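PDB 1VM7: ribokinase, which probably phosphorylates D-ribose at O-5 with ATP and magnesium, giving the D-ribose 5-phosphate used in nucleotide synthesis and the pentose phosphate pathway. Local coordinates for residues A[79-84]-A[101-106]; A[164-169]-A[182-187]; A[285-290]-A[302-307]. All coordinates share one frame; numbering follows the deposited sequence.

Interaction 1 of 3, residues A[79-84]-A[101-106]; sequences DYSDLL and LPTGRA
Arg-105 reaches Tyr-80 because its CG is tucked between the backbone N and the carbonyl carbon (chi1 63°) and its chain bends back again at chi3, while Tyr-80 CG stands beside its own backbone N, aiming the ring from helix 79-90 at the guanidinium. The ring meets it edge first: CD2 of Tyr-80 is 3.6 Å from NH1 of Arg-105 and lies over one face of the guanidinium, the two planes being 59° apart. The same bend folds the arginine back onto the loop that leads into its strand. NE and NH2 of Arg-105 grip Thr-103 O side-on, at 3.1 and 3.0 Å, which fixes the rotation of the guanidinium; NH2 has a further salt bridge to Asp-78. A water that donates to Asp-79 OD1 is weakly bound by NH1 of Arg-105.

Beside this pair, Thr-103 divides its two branches. CG2 touches Leu-84 CD1 at 3.8 Å, and OG1 rests 3.2 Å from Ser-81 CB, its hydrogen bonds going to Asp-78 and the backbone N of Gly-76. Serine suits the place because its short hydroxyl stays near its own helix, where OG is engaged with Arg-98 and Asp-78 O.

The contact joins helix 79-90 to the four-stranded lid sheet through which ribokinases dimerise, and Arg-105 also packs on Tyr-80 of the second subunit. Tyr-80 touches Ile-25, a predicted substrate-binding residue. Because Tyr-80 offers an edge and not its ring face, the contact is no cation-pi stack; the guanidinium charge is probably balanced chiefly by Asp-78, with Asp-79 a more distant, water-linked contributor.

Interaction 2 of 3, residues A[164-169]-A[182-187]; sequences GIVIFD and QYLDYL
Ile-167 pairs with Tyr-186 and Phe-168 with Leu-187 as parallel neighbours, their chains tied by Phe-168 N to Tyr-186 O at 2.9 Å and by Val-166 O, which accepts from both Asp-185 N and Tyr-186 N. These strands, 165-168 and 186-187, lie inside the large central sheet of the PfkB-family alpha/beta fold. Side chains separate to its two faces. On one, the Tyr-186 ring lies beside Ile-165 and Ile-167, pointing the same way; Ile-165 CG2 meets the ring edge in plane, 3.9 Å from CE1 of Tyr-186, and helix 256-269 packs over Ile-167 and Tyr-186. On the other, Phe-168 runs alongside Leu-187, whose CD1 comes within 3.5 Å of Phe-168 CD2, while both methyls of Leu-184 press on Phe-168 CB, with Leu-184 CD2 3.6 Å from Phe-168 CB. Helix 152-161 lies against Val-166 and Phe-168. Branched and aromatic side chains fit both faces, buried as they are under these two helices. Asp-185 acts where the strand pairing begins. With CG held beside its backbone N (chi1 -67°), its carboxylate turns to the neighbouring chain and replaces a backbone acceptor: Val-166 N donates to Asp-185 OD2 at 3.0 Å, reaching that oxygen on its anti side.

Interaction 3 of 3, residues A[285-290]-A[302-307]; sequences AAISVT and EEVEAF
Ile-287 and Phe-307 slide past each other in opposite directions, each reaching from its own helix toward the other. CG1 of Ile-287 lies over one face of the Phe-307 ring, shifted toward the rim and 4.0 Å from Phe-307 CD1. The isoleucine then extends farther: the CD1 methyl of Ile-287 settles on the helix surface, 3.6 Å from Glu-303 O, 3.7 Å from Val-304 CA and 3.9 Å from Phe-307 CB. Phe-307, with CG anti to the backbone N (chi1 -163°), sends its ring back toward helix 274-288, where CE2 comes within 4.4 Å of Ala-286 CB; the small alanine leaves room for the ring. With an alanine in place of Ile-287, CG1 and CD1 would be gone, which is likely to open a gap between the helices and leave the Phe-307 ring freer to shift. Glu-303 also leans toward helix 274-288 but carries its carboxylate on to Arg-291, a salt bridge with a predicted potassium-site residue. Ile-287 O accepts from Thr-290 N and from Thr-290 OG1. This is apolar helix-to-helix packing between the two last helices of the fold, 274-288 and 301-309, bracketing the loop that holds half of the predicted potassium-site residues.

The three contacts follow one another along the chain and none touches another. Interaction 1 lies at the lid and dimer interface, its centre about 28 Å from that of interaction 2 and about 29 Å from that of interaction 3. Interactions 2 and 3 both belong to the main alpha/beta body, with nearest atoms about 11 Å apart. Each lies near a different predicted ligand site: the Leu-84 side chain of interaction 1 is about 6 Å from that of Ala-55 in the substrate site; Asp-169, just after strand 165-168, reaches Lys-226 of the ATP site and touches Asp-258, the probable proton acceptor; and interaction 3 contains Ser-288 of the predicted potassium site. Helix 256-269 is a shared neighbour of interactions 2 and 3.

Interaction 1 of 3, residues A[79-84]-A[101-106]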
loop_
_atom_site.group_PDB
_atom_site.type_symbol
_atom_site.label_atom_id
_atom_site.label_comp_id
_atom_site.label_asym_id
_atom_site.label_seq_id
_atom_site.Cartn_x
_atom_site.Cartn_y
_atom_site.Cartn_z
ATOM N N ASP A 79 9.025 1.560 -9.844
ATOM C CA ASP A 79 9.203 0.134 -9.932
ATOM C C ASP A 79 7.916 -0.579 -10.409
ATOM O O ASP A 79 7.977 -1.512 -11.222
ATOM C CB ASP A 79 9.724 -0.400 -8.584
ATOM C CG ASP A 79 8.987 0.209 -7.384
ATOM O OD1 ASP A 79 7.785 0.606 -7.530
ATOM O OD2 ASP A 79 9.620 0.289 -6.305
ATOM N N TYR A 80 6.759 -0.120 -9.961
ATOM C CA TYR A 80 5.546 -0.736 -10.404
ATOM C C TYR A 80 5.332 -0.494 -11.897
ATOM O O TYR A 80 4.902 -1.393 -12.626
ATOM C CB TYR A 80 4.356 -0.293 -9.548
ATOM C CG TYR A 80 4.343 -0.884 -8.119
ATOM C CD1 TYR A 80 4.860 -2.151 -7.838
ATOM C CD2 TYR A 80 3.733 -0.208 -7.069
ATOM C CE1 TYR A 80 4.847 -2.699 -6.520
ATOM C CE2 TYR A 80 3.709 -0.753 -5.750
ATOM C CZ TYR A 80 4.255 -1.999 -5.493
ATOM O OH TYR A 80 4.228 -2.519 -4.193
ATOM N N SER A 81 5.625 0.707 -12.374
ATOM C CA SER A 81 5.487 0.983 -13.809
ATOM C C SER A 81 6.426 0.043 -14.617
ATOM O O SER A 81 6.030 -0.551 -15.624
ATOM C CB SER A 81 5.740 2.467 -14.143
ATOM O OG SER A 81 7.098 2.797 -14.079
ATOM N N ASP A 82 7.649 -0.140 -14.129
ATOM C CA ASP A 82 8.575 -1.104 -14.731
ATOM C C ASP A 82 7.988 -2.486 -14.809
ATOM O O ASP A 82 8.105 -3.123 -15.842
ATOM C CB ASP A 82 9.903 -1.180 -13.987
ATOM C CG ASP A 82 10.682 0.110 -14.062
ATOM O OD1 ASP A 82 10.435 0.879 -14.996
ATOM O OD2 ASP A 82 11.517 0.354 -13.175
ATOM N N LEU A 83 7.358 -2.944 -13.734
ATOM C CA LEU A 83 6.720 -4.263 -13.751
ATOM C C LEU A 83 5.587 -4.318 -14.787
ATOM O O LEU A 83 5.440 -5.329 -15.506
ATOM C CB LEU A 83 6.256 -4.687 -12.345
ATOM C CG LEU A 83 7.493 -4.954 -11.433
ATOM C CD1 LEU A 83 7.161 -4.933 -9.917
ATOM C CD2 LEU A 83 8.246 -6.249 -11.823
ATOM N N LEU A 84 4.775 -3.255 -14.854
ATOM C CA LEU A 84 3.683 -3.218 -15.843
ATOM C C LEU A 84 4.229 -3.185 -17.292
ATOM O O LEU A 84 3.704 -3.823 -18.185
ATOM C CB LEU A 84 2.787 -2.041 -15.607
ATOM C CG LEU A 84 1.960 -2.059 -14.307
ATOM C CD1 LEU A 84 1.087 -0.840 -14.332
ATOM C CD2 LEU A 84 1.174 -3.312 -14.164
ATOM N N LEU A 101 3.848 11.054 -11.858
ATOM C CA LEU A 101 3.063 10.669 -10.697
ATOM C C LEU A 101 3.318 9.184 -10.417
ATOM O O LEU A 101 3.767 8.458 -11.301
ATOM C CB LEU A 101 1.585 10.924 -10.939
ATOM C CG LEU A 101 1.051 12.367 -10.952
ATOM C CD1 LEU A 101 -0.469 12.312 -11.089
ATOM C CD2 LEU A 101 1.375 13.152 -9.696
ATOM N N PRO A 102 3.054 8.723 -9.181
ATOM C CA PRO A 102 3.144 7.280 -8.978
ATOM C C PRO A 102 2.127 6.557 -9.833
ATOM O O PRO A 102 1.046 7.073 -10.076
ATOM C CB PRO A 102 2.824 7.113 -7.481
ATOM C CG PRO A 102 3.181 8.448 -6.884
ATOM C CD PRO A 102 2.680 9.404 -7.933
ATOM N N THR A 103 2.487 5.363 -10.284
ATOM C CA THR A 103 1.588 4.490 -10.984
ATOM C C THR A 103 0.365 4.332 -10.094
ATOM O O THR A 103 0.507 4.276 -8.887
ATOM C CB THR A 103 2.263 3.085 -11.234
ATOM O OG1 THR A 103 3.464 3.240 -12.009
ATOM C CG2 THR A 103 1.314 2.123 -11.949
ATOM N N GLY A 104 -0.827 4.248 -10.677
ATOM C CA GLY A 104 -2.062 4.090 -9.913
ATOM C C GLY A 104 -1.975 2.807 -9.095
ATOM O O GLY A 104 -1.355 1.785 -9.539
ATOM N N ARG A 105 -2.530 2.873 -7.898
ATOM C CA ARG A 105 -2.502 1.754 -6.965
ATOM C C ARG A 105 -3.765 1.671 -6.126
ATOM O O ARG A 105 -4.469 2.664 -5.940
ATOM C CB ARG A 105 -1.243 1.783 -6.126
ATOM C CG ARG A 105 -1.004 2.934 -5.206
ATOM C CD ARG A 105 0.473 2.977 -4.887
ATOM N NE ARG A 105 1.211 3.218 -6.111
ATOM C CZ ARG A 105 2.532 3.174 -6.271
ATOM N NH1 ARG A 105 3.362 2.909 -5.272
ATOM N NH2 ARG A 105 3.027 3.413 -7.473
ATOM N N ALA A 106 -4.106 0.477 -5.720
ATOM C CA ALA A 106 -5.252 0.270 -4.842
ATOM C C ALA A 106 -4.733 -0.546 -3.667
ATOM O O ALA A 106 -3.997 -1.540 -3.836
ATOM C CB ALA A 106 -6.362 -0.430 -5.552
HETATM O O HOH W 1 6.532 2.168 -5.935
#

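Interaction 2 of 3, residues A[164-169]-A[182-187]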
loop_
_atom_site.group_PDB
_atom_site.type_symbol
_atom_site.label_atom_id
_atom_site.label_comp_id
_atom_site.label_asym_id
_atom_site.label_seq_id
_atom_site.Cartn_x
_atom_site.Cartn_y
_atom_site.Cartn_z
ATOM N N GLY A 164 -14.647 4.178 -35.729
ATOM C CA GLY A 164 -14.549 2.756 -35.523
ATOM C C GLY A 164 -15.588 2.322 -34.513
ATOM O O GLY A 164 -16.467 3.097 -34.135
ATOM N N ILE A 165 -15.495 1.072 -34.086
ATOM C CA ILE A 165 -16.426 0.523 -33.118
ATOM C C ILE A 165 -15.984 0.961 -31.725
ATOM O O ILE A 165 -14.842 0.755 -31.329
ATOM C CB ILE A 165 -16.537 -1.012 -33.259
ATOM C CG1 ILE A 165 -17.146 -1.347 -34.626
ATOM C CG2 ILE A 165 -17.369 -1.604 -32.143
ATOM C CD1 ILE A 165 -16.810 -2.723 -35.106
ATOM N N VAL A 166 -16.896 1.628 -31.026
ATOM C CA VAL A 166 -16.656 2.165 -29.702
ATOM C C VAL A 166 -17.445 1.320 -28.695
ATOM O O VAL A 166 -18.686 1.240 -28.768
ATOM C CB VAL A 166 -17.065 3.655 -29.596
ATOM C CG1 VAL A 166 -16.772 4.223 -28.191
ATOM C CG2 VAL A 166 -16.361 4.478 -30.653
ATOM N N ILE A 167 -16.680 0.679 -27.798
ATOM C CA ILE A 167 -17.172 -0.157 -26.717
ATOM C C ILE A 167 -16.845 0.557 -25.407
ATOM O O ILE A 167 -15.679 0.814 -25.127
ATOM C CB ILE A 167 -16.474 -1.527 -26.708
ATOM C CG1 ILE A 167 -16.738 -2.260 -28.035
ATOM C CG2 ILE A 167 -16.945 -2.333 -25.507
ATOM C CD1 ILE A 167 -15.797 -3.425 -28.369
ATOM N N PHE A 168 -17.883 0.886 -24.627
ATOM C CA PHE A 168 -17.728 1.603 -23.352
ATOM C C PHE A 168 -18.270 0.760 -22.184
ATOM O O PHE A 168 -19.435 0.405 -22.135
ATOM C CB PHE A 168 -18.420 2.962 -23.421
ATOM C CG PHE A 168 -18.454 3.698 -22.116
ATOM C CD1 PHE A 168 -17.299 3.968 -21.427
ATOM C CD2 PHE A 168 -19.667 4.131 -21.578
ATOM C CE1 PHE A 168 -17.338 4.646 -20.234
ATOM C CE2 PHE A 168 -19.709 4.814 -20.393
ATOM C CZ PHE A 168 -18.552 5.072 -19.709
ATOM N N ASP A 169 -17.365 0.407 -21.281
ATOM C CA ASP A 169 -17.681 -0.325 -20.077
ATOM C C ASP A 169 -17.881 0.724 -18.974
ATOM O O ASP A 169 -16.931 1.396 -18.526
ATOM C CB ASP A 169 -16.525 -1.261 -19.770
ATOM C CG ASP A 169 -16.855 -2.324 -18.750
ATOM O OD1 ASP A 169 -18.071 -2.603 -18.549
ATOM O OD2 ASP A 169 -15.860 -2.902 -18.190
ATOM N N GLN A 182 -24.514 8.556 -27.224
ATOM C CA GLN A 182 -24.830 8.659 -28.656
ATOM C C GLN A 182 -23.652 8.228 -29.547
ATOM O O GLN A 182 -23.848 7.847 -30.705
ATOM C CB GLN A 182 -25.236 10.100 -29.019
ATOM C CG GLN A 182 -24.049 11.057 -28.937
ATOM C CD GLN A 182 -24.435 12.498 -28.841
ATOM O OE1 GLN A 182 -25.010 13.041 -29.770
ATOM N NE2 GLN A 182 -24.086 13.143 -27.724
ATOM N N TYR A 183 -22.440 8.288 -28.995
ATOM C CA TYR A 183 -21.222 7.882 -29.697
ATOM C C TYR A 183 -20.866 6.402 -29.549
ATOM O O TYR A 183 -19.913 5.940 -30.173
ATOM C CB TYR A 183 -20.044 8.743 -29.239
ATOM C CG TYR A 183 -20.284 10.206 -29.492
ATOM C CD1 TYR A 183 -20.422 10.688 -30.799
ATOM C CD2 TYR A 183 -20.397 11.102 -28.446
ATOM C CE1 TYR A 183 -20.664 12.037 -31.051
ATOM C CE2 TYR A 183 -20.638 12.440 -28.685
ATOM C CZ TYR A 183 -20.755 12.909 -29.994
ATOM O OH TYR A 183 -21.013 14.249 -30.229
ATOM N N LEU A 184 -21.649 5.657 -28.772
ATOM C CA LEU A 184 -21.330 4.267 -28.461
ATOM C C LEU A 184 -21.910 3.280 -29.449
ATOM O O LEU A 184 -23.071 3.377 -29.827
ATOM C CB LEU A 184 -21.902 3.891 -27.101
ATOM C CG LEU A 184 -21.448 4.707 -25.900
ATOM C CD1 LEU A 184 -21.875 3.973 -24.669
ATOM C CD2 LEU A 184 -19.920 4.991 -25.922
ATOM N N ASP A 185 -21.102 2.297 -29.816
ATOM C CA ASP A 185 -21.572 1.129 -30.554
ATOM C C ASP A 185 -21.984 0.022 -29.575
ATOM O O ASP A 185 -22.946 -0.693 -29.799
ATOM C CB ASP A 185 -20.491 0.677 -31.552
ATOM C CG ASP A 185 -20.280 1.709 -32.661
ATOM O OD1 ASP A 185 -21.140 1.791 -33.551
ATOM O OD2 ASP A 185 -19.298 2.471 -32.623
ATOM N N TYR A 186 -21.255 -0.090 -28.474
ATOM C CA TYR A 186 -21.572 -1.039 -27.407
ATOM C C TYR A 186 -21.455 -0.371 -26.048
ATOM O O TYR A 186 -20.445 0.295 -25.745
ATOM C CB TYR A 186 -20.651 -2.279 -27.451
ATOM C CG TYR A 186 -20.882 -3.141 -28.657
ATOM C CD1 TYR A 186 -20.200 -2.904 -29.838
ATOM C CD2 TYR A 186 -21.814 -4.170 -28.633
ATOM C CE1 TYR A 186 -20.417 -3.667 -30.950
ATOM C CE2 TYR A 186 -22.053 -4.932 -29.760
ATOM C CZ TYR A 186 -21.339 -4.682 -30.916
ATOM O OH TYR A 186 -21.559 -5.432 -32.059
ATOM N N LEU A 187 -22.504 -0.536 -25.240
ATOM C CA LEU A 187 -22.463 -0.188 -23.826
ATOM C C LEU A 187 -22.577 -1.495 -23.055
ATOM O O LEU A 187 -23.482 -2.283 -23.303
ATOM C CB LEU A 187 -23.632 0.738 -23.466
ATOM C CG LEU A 187 -23.669 1.278 -22.030
ATOM C CD1 LEU A 187 -22.604 2.310 -21.844
ATOM C CD2 LEU A 187 -25.030 1.850 -21.684
#

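Interaction 3 of 3, residues A[285-290]-A[302-307]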
loop_
_atom_site.group_PDB
_atom_site.type_symbol
_atom_site.label_atom_id
_atom_site.label_comp_id
_atom_site.label_asym_id
_atom_site.label_seq_id
_atom_site.Cartn_x
_atom_site.Cartn_y
_atom_site.Cartn_z
ATOM N N ALA A 285 -14.875 -15.395 -20.351
ATOM C CA ALA A 285 -15.240 -14.984 -19.000
ATOM C C ALA A 285 -15.433 -16.199 -18.118
ATOM O O ALA A 285 -14.950 -16.233 -16.997
ATOM C CB ALA A 285 -16.507 -14.181 -19.018
ATOM N N ALA A 286 -16.163 -17.183 -18.629
ATOM C CA ALA A 286 -16.536 -18.353 -17.862
ATOM C C ALA A 286 -15.309 -19.146 -17.399
ATOM O O ALA A 286 -15.326 -19.801 -16.356
ATOM C CB ALA A 286 -17.418 -19.266 -18.723
ATOM N N ILE A 287 -14.275 -19.174 -18.226
ATOM C CA ILE A 287 -13.030 -19.855 -17.849
ATOM C C ILE A 287 -12.318 -19.023 -16.789
ATOM O O ILE A 287 -11.779 -19.570 -15.826
ATOM C CB ILE A 287 -12.043 -20.060 -19.034
ATOM C CG1 ILE A 287 -12.643 -20.930 -20.136
ATOM C CG2 ILE A 287 -10.717 -20.683 -18.542
ATOM C CD1 ILE A 287 -11.855 -20.901 -21.438
ATOM N N SER A 288 -12.323 -17.706 -16.963
ATOM C CA SER A 288 -11.665 -16.828 -15.996
ATOM C C SER A 288 -12.242 -16.983 -14.571
ATOM O O SER A 288 -11.481 -17.020 -13.624
ATOM C CB SER A 288 -11.707 -15.392 -16.474
ATOM O OG SER A 288 -13.014 -14.885 -16.380
ATOM N N VAL A 289 -13.562 -17.130 -14.416
ATOM C CA VAL A 289 -14.165 -17.158 -13.069
ATOM C C VAL A 289 -13.807 -18.430 -12.317
ATOM O O VAL A 289 -13.990 -18.554 -11.112
ATOM C CB VAL A 289 -15.654 -16.953 -13.116
ATOM C CG1 VAL A 289 -15.950 -15.592 -13.712
ATOM C CG2 VAL A 289 -16.350 -18.086 -13.874
ATOM N N THR A 290 -13.224 -19.366 -13.044
ATOM C CA THR A 290 -12.711 -20.588 -12.438
ATOM C C THR A 290 -11.288 -20.432 -11.952
ATOM O O THR A 290 -10.704 -21.396 -11.493
ATOM C CB THR A 290 -12.799 -21.836 -13.417
ATOM O OG1 THR A 290 -11.776 -21.785 -14.415
ATOM C CG2 THR A 290 -14.149 -21.902 -14.125
ATOM N N GLU A 302 -6.122 -20.845 -26.915
ATOM C CA GLU A 302 -6.327 -22.288 -26.999
ATOM C C GLU A 302 -7.294 -22.803 -25.924
ATOM O O GLU A 302 -8.109 -23.683 -26.192
ATOM C CB GLU A 302 -4.985 -23.052 -26.974
ATOM C CG GLU A 302 -4.053 -22.701 -25.787
ATOM C CD GLU A 302 -2.932 -21.660 -26.093
ATOM O OE1 GLU A 302 -3.241 -20.498 -26.511
ATOM O OE2 GLU A 302 -1.736 -22.010 -25.862
ATOM N N GLU A 303 -7.241 -22.224 -24.726
ATOM C CA GLU A 303 -8.169 -22.625 -23.689
ATOM C C GLU A 303 -9.607 -22.294 -24.088
ATOM O O GLU A 303 -10.468 -23.155 -23.949
ATOM C CB GLU A 303 -7.733 -22.056 -22.345
ATOM C CG GLU A 303 -6.399 -22.698 -21.935
ATOM C CD GLU A 303 -5.826 -22.142 -20.662
ATOM O OE1 GLU A 303 -5.552 -20.919 -20.615
ATOM O OE2 GLU A 303 -5.628 -22.947 -19.718
ATOM N N VAL A 304 -9.827 -21.083 -24.610
ATOM C CA VAL A 304 -11.151 -20.623 -25.031
ATOM C C VAL A 304 -11.684 -21.531 -26.145
ATOM O O VAL A 304 -12.839 -21.929 -26.129
ATOM C CB VAL A 304 -11.124 -19.147 -25.508
ATOM C CG1 VAL A 304 -12.549 -18.669 -25.830
ATOM C CG2 VAL A 304 -10.468 -18.224 -24.431
ATOM N N GLU A 305 -10.826 -21.890 -27.088
ATOM C CA GLU A 305 -11.221 -22.786 -28.186
ATOM C C GLU A 305 -11.555 -24.204 -27.703
ATOM O O GLU A 305 -12.509 -24.817 -28.183
ATOM C CB GLU A 305 -10.125 -22.871 -29.277
ATOM C CG GLU A 305 -9.794 -21.535 -29.991
ATOM C CD GLU A 305 -10.920 -21.049 -30.898
ATOM O OE1 GLU A 305 -11.524 -21.870 -31.589
ATOM O OE2 GLU A 305 -11.206 -19.844 -30.932
ATOM N N ALA A 306 -10.764 -24.720 -26.768
ATOM C CA ALA A 306 -11.019 -26.043 -26.190
ATOM C C ALA A 306 -12.335 -26.059 -25.415
ATOM O O ALA A 306 -13.023 -27.069 -25.383
ATOM C CB ALA A 306 -9.843 -26.478 -25.304
ATOM N N PHE A 307 -12.688 -24.924 -24.822
ATOM C CA PHE A 307 -13.943 -24.811 -24.116
ATOM C C PHE A 307 -15.139 -24.981 -25.071
ATOM O O PHE A 307 -16.030 -25.801 -24.838
ATOM C CB PHE A 307 -14.004 -23.462 -23.405
ATOM C CG PHE A 307 -15.034 -23.410 -22.354
ATOM C CD1 PHE A 307 -14.864 -24.134 -21.185
ATOM C CD2 PHE A 307 -16.186 -22.660 -22.527
ATOM C CE1 PHE A 307 -15.814 -24.096 -20.195
ATOM C CE2 PHE A 307 -17.150 -22.619 -21.551
ATOM C CZ PHE A 307 -16.970 -23.339 -20.378
#